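Local coordinates for protein cytolethal distending toxin subunit A (Haemophilus ducreyi, PDB 1SR4) that probably forms, with CdtC, the heterodimeric unit required to deliver the genotoxin subunit CdtB to host cells, at residues W99-G104 against E108-V113; L40-S45 against N49-P54; L178-G183 against P187-T192; T72-A77 against W83-I88; L117-E122 against L128-C133. All blocks are in the same frame, centred on the assembly; numbering follows the deposited sequence.

Contact 1 of 5, residues W99-G104 against E108-V113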
# COMPACT_ATOMS: atom_id res chain seq x y z
N TRP A 99 9.44 14.60 -1.10
CA TRP A 99 8.85 14.91 0.18
C TRP A 99 8.68 13.67 1.03
O TRP A 99 8.55 12.56 0.51
CB TRP A 99 7.47 15.54 -0.01
CG TRP A 99 7.44 16.71 -0.95
CD1 TRP A 99 7.32 16.67 -2.31
CD2 TRP A 99 7.54 18.09 -0.59
NE1 TRP A 99 7.33 17.95 -2.82
CE2 TRP A 99 7.46 18.84 -1.79
CE3 TRP A 99 7.69 18.77 0.63
CZ2 TRP A 99 7.52 20.24 -1.81
CZ3 TRP A 99 7.75 20.17 0.61
CH2 TRP A 99 7.66 20.88 -0.60
N LYS A 100 8.68 13.89 2.34
CA LYS A 100 8.44 12.84 3.31
C LYS A 100 7.02 13.13 3.83
O LYS A 100 6.74 14.21 4.35
CB LYS A 100 9.45 12.91 4.46
CG LYS A 100 9.10 11.98 5.63
CD LYS A 100 10.08 12.14 6.81
CE LYS A 100 11.46 11.63 6.46
NZ LYS A 100 12.47 11.79 7.58
N MET A 101 6.14 12.16 3.65
CA MET A 101 4.76 12.28 4.09
C MET A 101 4.61 11.70 5.51
O MET A 101 4.89 10.53 5.73
CB MET A 101 3.89 11.50 3.12
CG MET A 101 2.50 11.98 3.00
SD MET A 101 1.57 11.01 1.77
CE MET A 101 0.17 10.93 2.68
N GLU A 102 4.18 12.53 6.46
CA GLU A 102 4.00 12.11 7.85
C GLU A 102 2.61 12.47 8.36
O GLU A 102 1.96 13.39 7.85
CB GLU A 102 4.97 12.82 8.79
CG GLU A 102 6.38 12.92 8.31
CD GLU A 102 7.29 13.59 9.32
OE1 GLU A 102 6.86 14.56 9.99
OE2 GLU A 102 8.46 13.17 9.44
N PRO A 103 2.14 11.74 9.38
CA PRO A 103 0.82 12.05 9.92
C PRO A 103 0.95 13.42 10.55
O PRO A 103 2.03 13.80 11.01
CB PRO A 103 0.61 10.95 10.96
CG PRO A 103 1.26 9.77 10.31
CD PRO A 103 2.57 10.39 9.83
N GLY A 104 -0.13 14.18 10.57
CA GLY A 104 -0.07 15.49 11.17
C GLY A 104 -0.45 15.42 12.63
O GLY A 104 -0.56 14.34 13.21
N GLU A 108 -5.95 11.50 10.87
CA GLU A 108 -6.31 11.44 9.45
C GLU A 108 -5.69 12.49 8.54
O GLU A 108 -5.94 12.48 7.33
CB GLU A 108 -7.83 11.42 9.30
CG GLU A 108 -8.48 10.19 9.94
CD GLU A 108 -9.93 10.00 9.52
OE1 GLU A 108 -10.80 10.69 10.10
OE2 GLU A 108 -10.18 9.19 8.59
N TYR A 109 -4.89 13.40 9.09
CA TYR A 109 -4.24 14.40 8.24
C TYR A 109 -2.76 14.10 8.07
O TYR A 109 -2.14 13.39 8.88
CB TYR A 109 -4.40 15.81 8.80
CG TYR A 109 -5.82 16.26 9.05
CD1 TYR A 109 -6.89 15.72 8.33
CD2 TYR A 109 -6.10 17.25 9.99
CE1 TYR A 109 -8.20 16.15 8.55
CE2 TYR A 109 -7.39 17.70 10.21
CZ TYR A 109 -8.44 17.14 9.49
OH TYR A 109 -9.71 17.61 9.70
N PHE A 110 -2.19 14.66 7.00
CA PHE A 110 -0.79 14.48 6.69
C PHE A 110 -0.11 15.80 6.40
O PHE A 110 -0.75 16.80 6.05
CB PHE A 110 -0.65 13.58 5.46
CG PHE A 110 -1.14 12.19 5.69
CD1 PHE A 110 -0.34 11.26 6.35
CD2 PHE A 110 -2.42 11.81 5.27
CE1 PHE A 110 -0.80 9.96 6.60
CE2 PHE A 110 -2.89 10.51 5.52
CZ PHE A 110 -2.07 9.59 6.19
N ARG A 111 1.20 15.80 6.57
CA ARG A 111 2.01 16.97 6.28
C ARG A 111 3.15 16.46 5.41
O ARG A 111 3.48 15.26 5.44
CB ARG A 111 2.53 17.60 7.55
CG ARG A 111 3.64 16.84 8.20
CD ARG A 111 4.33 17.75 9.16
NE ARG A 111 5.45 17.12 9.84
CZ ARG A 111 6.12 17.71 10.82
NH1 ARG A 111 5.78 18.93 11.21
NH2 ARG A 111 7.11 17.07 11.42
N PHE A 112 3.75 17.36 4.64
CA PHE A 112 4.83 17.01 3.72
C PHE A 112 6.10 17.80 4.00
O PHE A 112 6.12 19.03 3.92
CB PHE A 112 4.37 17.27 2.29
CG PHE A 112 3.18 16.44 1.88
CD1 PHE A 112 3.35 15.20 1.27
CD2 PHE A 112 1.88 16.89 2.15
CE1 PHE A 112 2.25 14.42 0.94
CE2 PHE A 112 0.77 16.11 1.81
CZ PHE A 112 0.95 14.87 1.21
N VAL A 113 7.17 17.08 4.31
CA VAL A 113 8.46 17.68 4.64
C VAL A 113 9.44 17.52 3.46
O VAL A 113 9.69 16.42 2.99
CB VAL A 113 9.05 16.99 5.88
CG1 VAL A 113 10.28 17.77 6.40
CG2 VAL A 113 7.95 16.90 6.96
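R111 reaches across to E102 and grips a single oxygen, OE1, through both NE and NH2. Each of these bonds, R111 NE to E102 OE1 and R111 NH2 to E102 OE1, measures 2.9 Å. The carboxylate and guanidinium planes are only 24° apart, and OE1 lies at the edge of the guanidinium, in its plane. The arginine chain runs extended from CG to NE alongside the glutamate. On the same face V113 packs next to this ion pair.

M101 and F112 occupy the opposite face. Their side chains lie side by side, with M101 CG 3.2 Å from F112 CE1. M101 CG stands anti to the backbone N (chi1 -153°), and the chain then carries its methyl over the F110 ring. M101 CE sits 3.7 Å from the centroid of the F110 ring, a CH-pi contact over the face. The sulfur makes Met-aromatic contacts with both phenylalanines. W99 CE3 packs on F112 CB at 4.0 Å.

The backbones hold these groups in place. K100 pairs with V113 and E102 with R111 as antiparallel hydrogen-bonded pairs, with M101 and F112 between them. Beyond the last pair, G104 N donates to Y109 O at 2.7 Å.

In the next shell, R261 of CdtB makes a second salt bridge to E102 OE1 and also bonds P103 O. Q35 of CdtB bonds M101 O. W99 NE1 is held by L71 O. The arrangement is an antiparallel beta hairpin of the ricin-type beta-trefoil, which meets the CdtB subunit through M101 to P103, E108 and F110.

Contact 2 of 5, residues L40-S45 against N49-P54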
# COMPACT_ATOMS: atom_id res chain seq x y z
N LEU A 40 33.16 -4.85 -3.00
CA LEU A 40 33.55 -4.96 -1.57
C LEU A 40 33.38 -6.41 -1.11
O LEU A 40 32.76 -7.22 -1.80
CB LEU A 40 32.68 -4.03 -0.72
CG LEU A 40 33.19 -3.77 0.69
CD1 LEU A 40 34.36 -2.78 0.60
CD2 LEU A 40 32.09 -3.21 1.56
N ASN A 41 33.92 -6.74 0.06
CA ASN A 41 33.82 -8.10 0.56
C ASN A 41 32.54 -8.36 1.36
O ASN A 41 32.23 -7.61 2.29
CB ASN A 41 35.02 -8.43 1.45
CG ASN A 41 36.35 -8.26 0.73
OD1 ASN A 41 36.50 -8.67 -0.42
ND2 ASN A 41 37.32 -7.67 1.41
N LEU A 42 31.81 -9.40 1.00
CA LEU A 42 30.60 -9.73 1.75
C LEU A 42 31.00 -10.46 3.04
O LEU A 42 30.23 -10.51 4.01
CB LEU A 42 29.63 -10.58 0.91
CG LEU A 42 28.68 -9.77 0.00
CD1 LEU A 42 29.49 -8.85 -0.90
CD2 LEU A 42 27.82 -10.70 -0.85
N LEU A 43 32.20 -11.04 3.05
CA LEU A 43 32.74 -11.73 4.22
C LEU A 43 34.13 -11.17 4.51
O LEU A 43 34.99 -11.18 3.63
CB LEU A 43 32.85 -13.25 3.97
CG LEU A 43 31.53 -14.05 3.97
CD1 LEU A 43 31.76 -15.50 3.52
CD2 LEU A 43 30.96 -14.02 5.38
N SER A 44 34.33 -10.65 5.72
CA SER A 44 35.63 -10.12 6.14
C SER A 44 36.32 -11.26 6.91
O SER A 44 35.71 -12.31 7.14
CB SER A 44 35.46 -8.88 7.02
OG SER A 44 34.98 -9.23 8.30
N SER A 45 37.57 -11.09 7.33
CA SER A 45 38.23 -12.21 8.00
C SER A 45 37.56 -12.68 9.28
O SER A 45 37.61 -13.86 9.60
CB SER A 45 39.70 -11.87 8.27
OG SER A 45 39.75 -10.71 9.07
N ASN A 49 30.34 -8.82 6.46
CA ASN A 49 30.59 -7.39 6.33
C ASN A 49 29.40 -6.71 5.62
O ASN A 49 29.04 -7.07 4.49
CB ASN A 49 31.90 -7.21 5.56
CG ASN A 49 32.31 -5.78 5.41
OD1 ASN A 49 32.37 -5.02 6.39
ND2 ASN A 49 32.61 -5.38 4.18
N ARG A 50 28.78 -5.74 6.30
CA ARG A 50 27.61 -5.00 5.83
C ARG A 50 27.76 -4.23 4.51
O ARG A 50 28.55 -3.29 4.41
CB ARG A 50 27.19 -4.02 6.92
CG ARG A 50 25.88 -3.25 6.68
CD ARG A 50 25.67 -2.24 7.82
NE ARG A 50 24.35 -1.61 7.78
CZ ARG A 50 24.01 -0.60 6.99
NH1 ARG A 50 24.90 -0.08 6.15
NH2 ARG A 50 22.78 -0.12 7.02
N GLN A 51 27.00 -4.61 3.49
CA GLN A 51 27.09 -3.90 2.23
C GLN A 51 26.13 -2.72 2.28
O GLN A 51 25.21 -2.68 3.10
CB GLN A 51 26.71 -4.82 1.06
CG GLN A 51 27.63 -6.02 0.93
CD GLN A 51 29.08 -5.60 0.69
OE1 GLN A 51 29.44 -5.18 -0.40
NE2 GLN A 51 29.91 -5.71 1.73
N VAL A 52 26.38 -1.74 1.43
CA VAL A 52 25.55 -0.56 1.35
C VAL A 52 24.23 -0.85 0.63
O VAL A 52 24.23 -1.39 -0.47
CB VAL A 52 26.29 0.56 0.56
CG1 VAL A 52 25.38 1.79 0.41
CG2 VAL A 52 27.58 0.94 1.28
N LEU A 53 23.10 -0.51 1.27
CA LEU A 53 21.76 -0.64 0.67
C LEU A 53 20.91 0.32 1.51
O LEU A 53 20.27 -0.08 2.47
CB LEU A 53 21.20 -2.06 0.76
CG LEU A 53 20.22 -2.38 -0.39
CD1 LEU A 53 19.65 -3.78 -0.26
CD2 LEU A 53 19.07 -1.37 -0.38
N PRO A 54 20.89 1.61 1.13
CA PRO A 54 20.17 2.70 1.79
C PRO A 54 18.69 2.46 2.09
O PRO A 54 17.94 2.03 1.22
CB PRO A 54 20.35 3.88 0.83
CG PRO A 54 21.49 3.48 -0.07
CD PRO A 54 21.28 2.01 -0.24
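N49 buries more surface here than any other residue of the two segments, and both its backbone and its side chain bond to segment 40-45. N49 ND2 donates to N41 O at 2.9 Å, with the donor in the carbonyl plane and the bond nearly straight. The acceptor also lies in the plane of the N49 amide. CG lies anti to the backbone N (chi1 -177°), and this brings ND2 to N41 O. N49 N donates to L42 O at 3.0 Å. That donor stands well above the carbonyl plane, although its N-H points almost directly at the oxygen.

Q51 is the second main residue. Its chain bends at chi2 (-61°) and folds back, so that NE2 bonds N49 O within its own segment at 3.2 Å. This holds the amide against two leucines. L40 CD2 comes within 3.3 Å of Q51 NE2, and L42 CD1 packs 3.6 Å from Q51 CD. L42 and Q51 cross at about a right angle. L40 CD2 also touches the amide of N49.

The neighbouring subunits lie close by. R78 of CdtB bonds Q51 O, and L42 packs on S77 of CdtB. N101 of CdtC bonds P54 O.

The contact is a small surface turn at the start of the modelled chain, its centre about 33 Å from the centre of the chain. Its chemistry is mostly amide to carbonyl, with leucine methyls laid against amides. The implied hold is local and polar, without a hydrophobic core.

Contact 3 of 5, residues L178-G183 against P187-T192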
# COMPACT_ATOMS: atom_id res chain seq x y z
N LEU A 178 -5.35 26.51 -5.25
CA LEU A 178 -6.31 25.90 -4.35
C LEU A 178 -7.69 26.36 -4.82
O LEU A 178 -7.90 27.55 -5.07
CB LEU A 178 -6.08 26.37 -2.91
CG LEU A 178 -4.84 25.81 -2.23
CD1 LEU A 178 -4.69 26.42 -0.84
CD2 LEU A 178 -4.99 24.29 -2.13
N SER A 179 -8.62 25.43 -4.98
CA SER A 179 -9.97 25.81 -5.40
C SER A 179 -11.00 24.81 -4.88
O SER A 179 -10.64 23.82 -4.24
CB SER A 179 -10.07 25.94 -6.94
OG SER A 179 -9.76 24.72 -7.57
N VAL A 180 -12.27 25.06 -5.16
CA VAL A 180 -13.32 24.18 -4.66
C VAL A 180 -13.05 22.73 -5.04
O VAL A 180 -12.66 22.43 -6.18
CB VAL A 180 -14.72 24.65 -5.17
CG1 VAL A 180 -14.77 24.57 -6.69
CG2 VAL A 180 -15.81 23.80 -4.55
N CYS A 181 -13.24 21.82 -4.09
CA CYS A 181 -13.01 20.41 -4.33
C CYS A 181 -14.10 19.74 -5.14
O CYS A 181 -15.05 19.22 -4.56
CB CYS A 181 -12.87 19.66 -3.00
SG CYS A 181 -11.54 20.27 -1.92
N ASP A 182 -14.01 19.73 -6.46
CA ASP A 182 -15.04 19.06 -7.24
C ASP A 182 -14.50 17.81 -7.92
O ASP A 182 -15.25 17.08 -8.58
CB ASP A 182 -15.66 20.01 -8.26
CG ASP A 182 -14.63 20.76 -9.07
OD1 ASP A 182 -13.48 20.27 -9.21
OD2 ASP A 182 -14.97 21.86 -9.56
N GLY A 183 -13.20 17.56 -7.75
CA GLY A 183 -12.61 16.38 -8.36
C GLY A 183 -12.56 16.43 -9.87
O GLY A 183 -12.57 15.41 -10.55
N PRO A 187 -8.39 19.16 -18.99
CA PRO A 187 -7.10 19.60 -19.54
C PRO A 187 -6.55 20.86 -18.87
O PRO A 187 -5.34 21.00 -18.69
CB PRO A 187 -7.41 19.83 -21.01
CG PRO A 187 -8.41 18.72 -21.29
CD PRO A 187 -9.33 18.84 -20.09
N SER A 188 -7.44 21.77 -18.49
CA SER A 188 -7.01 23.02 -17.85
C SER A 188 -7.20 23.05 -16.35
O SER A 188 -6.83 24.01 -15.69
CB SER A 188 -7.79 24.21 -18.44
OG SER A 188 -9.17 24.13 -18.11
N ARG A 189 -7.78 22.00 -15.79
CA ARG A 189 -8.05 21.99 -14.35
C ARG A 189 -8.25 20.55 -13.88
O ARG A 189 -9.24 19.90 -14.23
CB ARG A 189 -9.31 22.82 -14.09
CG ARG A 189 -9.76 22.87 -12.63
CD ARG A 189 -10.90 23.88 -12.41
NE ARG A 189 -11.16 24.05 -10.98
CZ ARG A 189 -11.92 23.24 -10.26
NH1 ARG A 189 -12.52 22.20 -10.84
NH2 ARG A 189 -12.05 23.43 -8.95
N ASP A 190 -7.30 20.04 -13.10
CA ASP A 190 -7.37 18.66 -12.61
C ASP A 190 -7.02 18.70 -11.13
O ASP A 190 -6.24 19.56 -10.69
CB ASP A 190 -6.35 17.82 -13.38
CG ASP A 190 -6.60 16.32 -13.27
OD1 ASP A 190 -6.99 15.80 -12.20
OD2 ASP A 190 -6.35 15.64 -14.27
N GLN A 191 -7.60 17.80 -10.35
CA GLN A 191 -7.31 17.78 -8.92
C GLN A 191 -6.83 16.40 -8.48
O GLN A 191 -6.75 16.13 -7.28
CB GLN A 191 -8.53 18.19 -8.09
CG GLN A 191 -9.03 19.61 -8.37
CD GLN A 191 -10.19 20.00 -7.47
OE1 GLN A 191 -11.06 19.18 -7.17
NE2 GLN A 191 -10.22 21.27 -7.04
N THR A 192 -6.51 15.52 -9.43
CA THR A 192 -6.05 14.20 -9.01
C THR A 192 -4.53 14.10 -9.06
O THR A 192 -3.88 14.56 -10.00
CB THR A 192 -6.67 13.04 -9.86
OG1 THR A 192 -6.55 13.34 -11.25
CG2 THR A 192 -8.15 12.89 -9.56
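The backbones of 178-183 and 187-192 form no regular strand pair and come nearest at G183 and Q191, whose CA atoms are 5.5 Å apart. Side chains from the second segment bridge to the first.

Q191 bonds with both ends of its amide. Q191 NE2 donates to V180 O at 2.8 Å. Q191 OE1 accepts from G183 N at 2.7 Å, and more weakly from D182 N. The chain extends beyond CG and puts the amide beside the turn at C181.

R189 runs out with CG anti to its own N (chi1 178°). R189 NH1 meets the syn lone pair of D182 OD1 at 2.7 Å, a salt bridge. The carboxylate and guanidinium planes stand 83° apart. R189 NH2 donates to S179 OG at 3.0 Å, from a tilted position, and weakly to V180 O.

T164 OG1 bonds both S179 OG and Q191 NE2. D190 turns away from 178-183, and its OD1 takes T192 N at 2.8 Å in an Asx turn. D190 OD2 bonds Q66.

C181 is the centre of an inverse gamma turn and is disulfide-linked to C162. Q191, its amide bonded to the turn around C181, stands at the glutamine position of a QxW sequence, as in ricin-type beta-trefoil lectins.

Contact 4 of 5, residues T72-A77 against W83-I88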
# COMPACT_ATOMS: atom_id res chain seq x y z
N THR A 72 6.72 20.62 -6.49
CA THR A 72 8.08 20.93 -6.09
C THR A 72 8.35 22.37 -5.69
O THR A 72 7.63 23.30 -6.07
CB THR A 72 9.04 20.60 -7.25
OG1 THR A 72 10.39 20.85 -6.86
CG2 THR A 72 8.71 21.45 -8.47
N VAL A 73 9.38 22.52 -4.87
CA VAL A 73 9.87 23.83 -4.47
C VAL A 73 10.52 24.34 -5.76
O VAL A 73 10.99 23.53 -6.58
CB VAL A 73 10.98 23.70 -3.40
CG1 VAL A 73 11.84 24.99 -3.35
CG2 VAL A 73 10.35 23.38 -2.04
N TRP A 74 10.51 25.64 -6.00
CA TRP A 74 11.21 26.17 -7.17
C TRP A 74 12.21 27.17 -6.58
O TRP A 74 13.39 26.87 -6.49
CB TRP A 74 10.26 26.84 -8.17
CG TRP A 74 11.00 27.36 -9.35
CD1 TRP A 74 11.73 26.63 -10.25
CD2 TRP A 74 11.17 28.73 -9.73
NE1 TRP A 74 12.35 27.46 -11.16
CE2 TRP A 74 12.02 28.76 -10.86
CE3 TRP A 74 10.68 29.94 -9.21
CZ2 TRP A 74 12.39 29.95 -11.49
CZ3 TRP A 74 11.06 31.13 -9.84
CH2 TRP A 74 11.90 31.13 -10.96
N ALA A 75 11.72 28.34 -6.13
CA ALA A 75 12.61 29.33 -5.49
C ALA A 75 12.87 28.75 -4.11
O ALA A 75 11.93 28.42 -3.37
CB ALA A 75 11.91 30.70 -5.39
N LEU A 76 14.14 28.61 -3.76
CA LEU A 76 14.54 28.00 -2.50
C LEU A 76 14.21 28.72 -1.19
O LEU A 76 14.03 28.06 -0.17
CB LEU A 76 16.04 27.71 -2.52
CG LEU A 76 16.59 26.83 -3.66
CD1 LEU A 76 18.11 26.66 -3.49
CD2 LEU A 76 15.90 25.47 -3.65
N ALA A 77 14.14 30.04 -1.20
CA ALA A 77 13.85 30.76 0.03
C ALA A 77 12.47 30.39 0.56
O ALA A 77 11.54 30.15 -0.22
CB ALA A 77 13.94 32.27 -0.20
N TRP A 83 5.34 24.77 -7.31
CA TRP A 83 4.89 24.57 -8.68
C TRP A 83 4.94 23.06 -8.93
O TRP A 83 5.22 22.29 -8.02
CB TRP A 83 5.86 25.26 -9.65
CG TRP A 83 5.91 26.75 -9.46
CD1 TRP A 83 6.64 27.44 -8.54
CD2 TRP A 83 5.10 27.71 -10.15
NE1 TRP A 83 6.33 28.79 -8.61
CE2 TRP A 83 5.39 28.98 -9.59
CE3 TRP A 83 4.16 27.62 -11.18
CZ2 TRP A 83 4.77 30.16 -10.03
CZ3 TRP A 83 3.54 28.80 -11.63
CH2 TRP A 83 3.84 30.04 -11.05
N ALA A 84 4.65 22.65 -10.16
CA ALA A 84 4.74 21.24 -10.50
C ALA A 84 5.47 21.11 -11.85
O ALA A 84 4.99 21.61 -12.88
CB ALA A 84 3.37 20.62 -10.58
N TYR A 85 6.63 20.47 -11.81
CA TYR A 85 7.47 20.23 -12.98
C TYR A 85 7.71 18.74 -13.13
O TYR A 85 7.91 18.05 -12.13
CB TYR A 85 8.88 20.83 -12.81
CG TYR A 85 9.04 22.32 -12.98
CD1 TYR A 85 9.72 22.83 -14.09
CD2 TYR A 85 8.61 23.21 -11.99
CE1 TYR A 85 9.98 24.20 -14.21
CE2 TYR A 85 8.86 24.57 -12.10
CZ TYR A 85 9.55 25.05 -13.20
OH TYR A 85 9.82 26.39 -13.28
N PRO A 86 7.66 18.22 -14.36
CA PRO A 86 7.92 16.79 -14.49
C PRO A 86 9.44 16.61 -14.32
O PRO A 86 10.22 17.55 -14.52
CB PRO A 86 7.46 16.47 -15.91
CG PRO A 86 7.71 17.77 -16.64
CD PRO A 86 7.21 18.80 -15.64
N ASN A 87 9.86 15.41 -13.96
CA ASN A 87 11.28 15.14 -13.80
C ASN A 87 12.08 15.54 -15.07
O ASN A 87 13.16 16.13 -14.99
CB ASN A 87 11.52 13.64 -13.57
CG ASN A 87 13.00 13.27 -13.72
OD1 ASN A 87 13.81 13.66 -12.88
ND2 ASN A 87 13.35 12.55 -14.79
N ILE A 88 11.52 15.22 -16.23
CA ILE A 88 12.24 15.48 -17.47
C ILE A 88 12.57 16.95 -17.71
O ILE A 88 13.52 17.24 -18.43
CB ILE A 88 11.50 14.88 -18.70
CG1 ILE A 88 12.43 14.80 -19.91
CG2 ILE A 88 10.25 15.71 -19.03
CD1 ILE A 88 13.53 13.83 -19.77
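T72 N donates to W83 O at 2.7 Å, and W83 N returns a bond to T72 O at 3.0 Å. The two residues form an antiparallel hydrogen-bonded pair in the beta hairpin of strands 69-73 and 82-86, part of the beta-trefoil. Beyond T72 the two segments diverge, and side chains take over.

W74, W83 and Y85 form an aromatic cluster. W74 CG lies anti to the backbone N (chi1 180°), which brings the indole over to the second segment. W74 CB touches W83 CD1 at 3.7 Å, and the two five-membered rings are turned 79° apart. The W74 and Y85 rings are nearly parallel, at 13°, but slid apart so that they barely overlap. T72 CG2 packs on Y85 CD2 at 3.9 Å.

Other rings extend the cluster. F93 meets Y85 edge-to-face and also touches W74. Y173 meets W83 edge-to-face. T72 OG1 bonds V73 O within its own segment.

Residues 74-85 are inferred to mediate binding to target cells, and the three rings belong to that region. W74 is exposed, consistent with a surface role. The hydroxyl of Y85 sits over one face of the W74 indole, with Y85 OH 3.6 Å from W74 CD1.

Contact 5 of 5, residues L117-E122 against L128-C133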
# COMPACT_ATOMS: atom_id res chain seq x y z
N LEU A 117 15.27 20.62 1.78
CA LEU A 117 15.20 21.81 2.62
C LEU A 117 14.61 21.65 4.02
O LEU A 117 14.79 22.52 4.86
CB LEU A 117 14.44 22.90 1.87
CG LEU A 117 15.01 23.24 0.48
CD1 LEU A 117 14.09 24.25 -0.21
CD2 LEU A 117 16.42 23.82 0.61
N GLY A 118 13.90 20.55 4.27
CA GLY A 118 13.33 20.35 5.59
C GLY A 118 12.14 21.24 5.89
O GLY A 118 11.66 21.25 7.02
N THR A 119 11.67 21.99 4.90
CA THR A 119 10.51 22.85 5.12
C THR A 119 9.23 22.05 4.82
O THR A 119 9.28 20.94 4.28
CB THR A 119 10.56 24.13 4.23
OG1 THR A 119 10.83 23.77 2.87
CG2 THR A 119 11.66 25.07 4.72
N CYS A 120 8.08 22.62 5.18
CA CYS A 120 6.79 21.95 4.99
C CYS A 120 5.88 22.63 3.99
O CYS A 120 5.89 23.87 3.86
CB CYS A 120 6.06 21.86 6.33
SG CYS A 120 6.65 20.49 7.36
N VAL A 121 5.09 21.81 3.29
CA VAL A 121 4.12 22.31 2.31
C VAL A 121 3.11 23.05 3.16
O VAL A 121 2.70 22.55 4.22
CB VAL A 121 3.40 21.17 1.55
CG1 VAL A 121 2.18 21.72 0.82
CG2 VAL A 121 4.38 20.50 0.52
N GLU A 122 2.68 24.23 2.71
CA GLU A 122 1.71 25.03 3.47
C GLU A 122 0.70 25.74 2.57
O GLU A 122 1.08 26.39 1.58
CB GLU A 122 2.46 26.08 4.30
CG GLU A 122 1.56 26.82 5.28
CD GLU A 122 2.32 27.77 6.18
OE1 GLU A 122 3.42 27.41 6.67
OE2 GLU A 122 1.80 28.89 6.43
N LEU A 128 0.16 27.04 -2.81
CA LEU A 128 0.94 26.38 -1.78
C LEU A 128 2.32 27.01 -1.73
O LEU A 128 2.82 27.46 -2.74
CB LEU A 128 1.11 24.88 -2.11
CG LEU A 128 -0.12 23.97 -2.22
CD1 LEU A 128 0.33 22.59 -2.71
CD2 LEU A 128 -0.83 23.87 -0.85
N ILE A 129 2.92 27.05 -0.54
CA ILE A 129 4.28 27.57 -0.39
C ILE A 129 4.95 26.53 0.49
O ILE A 129 4.35 25.51 0.80
CB ILE A 129 4.30 28.93 0.36
CG1 ILE A 129 3.76 28.75 1.78
CG2 ILE A 129 3.52 29.98 -0.44
CD1 ILE A 129 3.83 30.03 2.64
N HIS A 130 6.21 26.76 0.85
CA HIS A 130 6.90 25.88 1.78
C HIS A 130 7.43 26.82 2.86
O HIS A 130 7.83 27.95 2.57
CB HIS A 130 8.03 25.08 1.09
CG HIS A 130 9.18 25.91 0.61
ND1 HIS A 130 10.41 25.90 1.22
CD2 HIS A 130 9.30 26.73 -0.46
CE1 HIS A 130 11.24 26.69 0.56
NE2 HIS A 130 10.59 27.20 -0.47
N ASP A 131 7.38 26.38 4.12
CA ASP A 131 7.86 27.20 5.23
C ASP A 131 8.25 26.31 6.40
O ASP A 131 8.04 25.08 6.36
CB ASP A 131 6.77 28.19 5.69
CG ASP A 131 7.35 29.41 6.45
OD1 ASP A 131 8.58 29.55 6.57
OD2 ASP A 131 6.55 30.24 6.91
N ILE A 132 8.82 26.93 7.42
CA ILE A 132 9.25 26.20 8.60
C ILE A 132 8.12 25.32 9.12
O ILE A 132 6.99 25.75 9.27
CB ILE A 132 9.72 27.20 9.69
CG1 ILE A 132 10.95 27.95 9.17
CG2 ILE A 132 10.09 26.46 10.98
CD1 ILE A 132 11.08 29.36 9.70
N CYS A 133 8.46 24.07 9.39
CA CYS A 133 7.48 23.11 9.88
C CYS A 133 7.03 23.35 11.31
O CYS A 133 7.83 23.70 12.18
CB CYS A 133 8.07 21.70 9.78
SG CYS A 133 8.46 21.12 8.10
O HOH W 1 11.28 23.20 8.78
O HOH W 2 4.27 29.24 8.48
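C120 and C133 are joined by a disulfide, their SG atoms 2.1 Å apart, where strands 120-124 and 127-131 part. The strands pack tightly from the disulfide onward. C120 N bonds D131 O at 2.7 Å, and E122 pairs with I129 in the same antiparallel hydrogen-bonded way. Between them V121 and H130 face each other without backbone bonds. V121 CG1 touches both methyls of L128, and E122 CB lies against I129 CG1 at 3.9 Å.

H130 is held at its ring edge. T119 OG1 and H130 ND1 are hydrogen-bonded at 2.7 Å, and L117 CD1 touches H130 CE1. The imidazole reaches this hydroxyl because CG sits between the backbone N and carbonyl carbon (chi1 66°). Its NE2 makes a weak bond to A75 O.

A second water-free stretch is not found among the acids. E122 and D131 are buried side by side, with E122 OE1 and D131 OD2 4.2 Å apart, and one water donates to both of these oxygens. The closeness is probably eased by this shared water, the salt bridge of R79 to D131 and the bond of Q140 to E122 OE1.

The loose side is the other end. G118 and I132 are exposed, and L117 partly so. A water there donates to G118 O and accepts from C133 N. The arrangement is a disulfide-braced beta hairpin, part of the ricin-type beta-trefoil.

Along the chain the order is contact 2, then 4, 1, 5 and 3, each closing before the next opens. Contacts 4, 1 and 5 are successive hairpins of the beta-trefoil and touch one another. Contacts 1 and 5 are closest, with centres 11 Å apart; V121 N probably bonds F112 O between them. Contacts 4 and 5 have centres 13 Å apart, and H130 meets the 75-77 backbone. W99 packs on V73 between contacts 1 and 4. Contact 3 has its centre 19 to 22 Å from theirs. Contact 2 stands apart, at least 34 Å from every other centre, on the N-terminal arm near CdtB and CdtC. Contacts 1 and 4 lie on opposite sides of the chain's centre, consistent with separate CdtB-facing and inferred cell-binding surfaces.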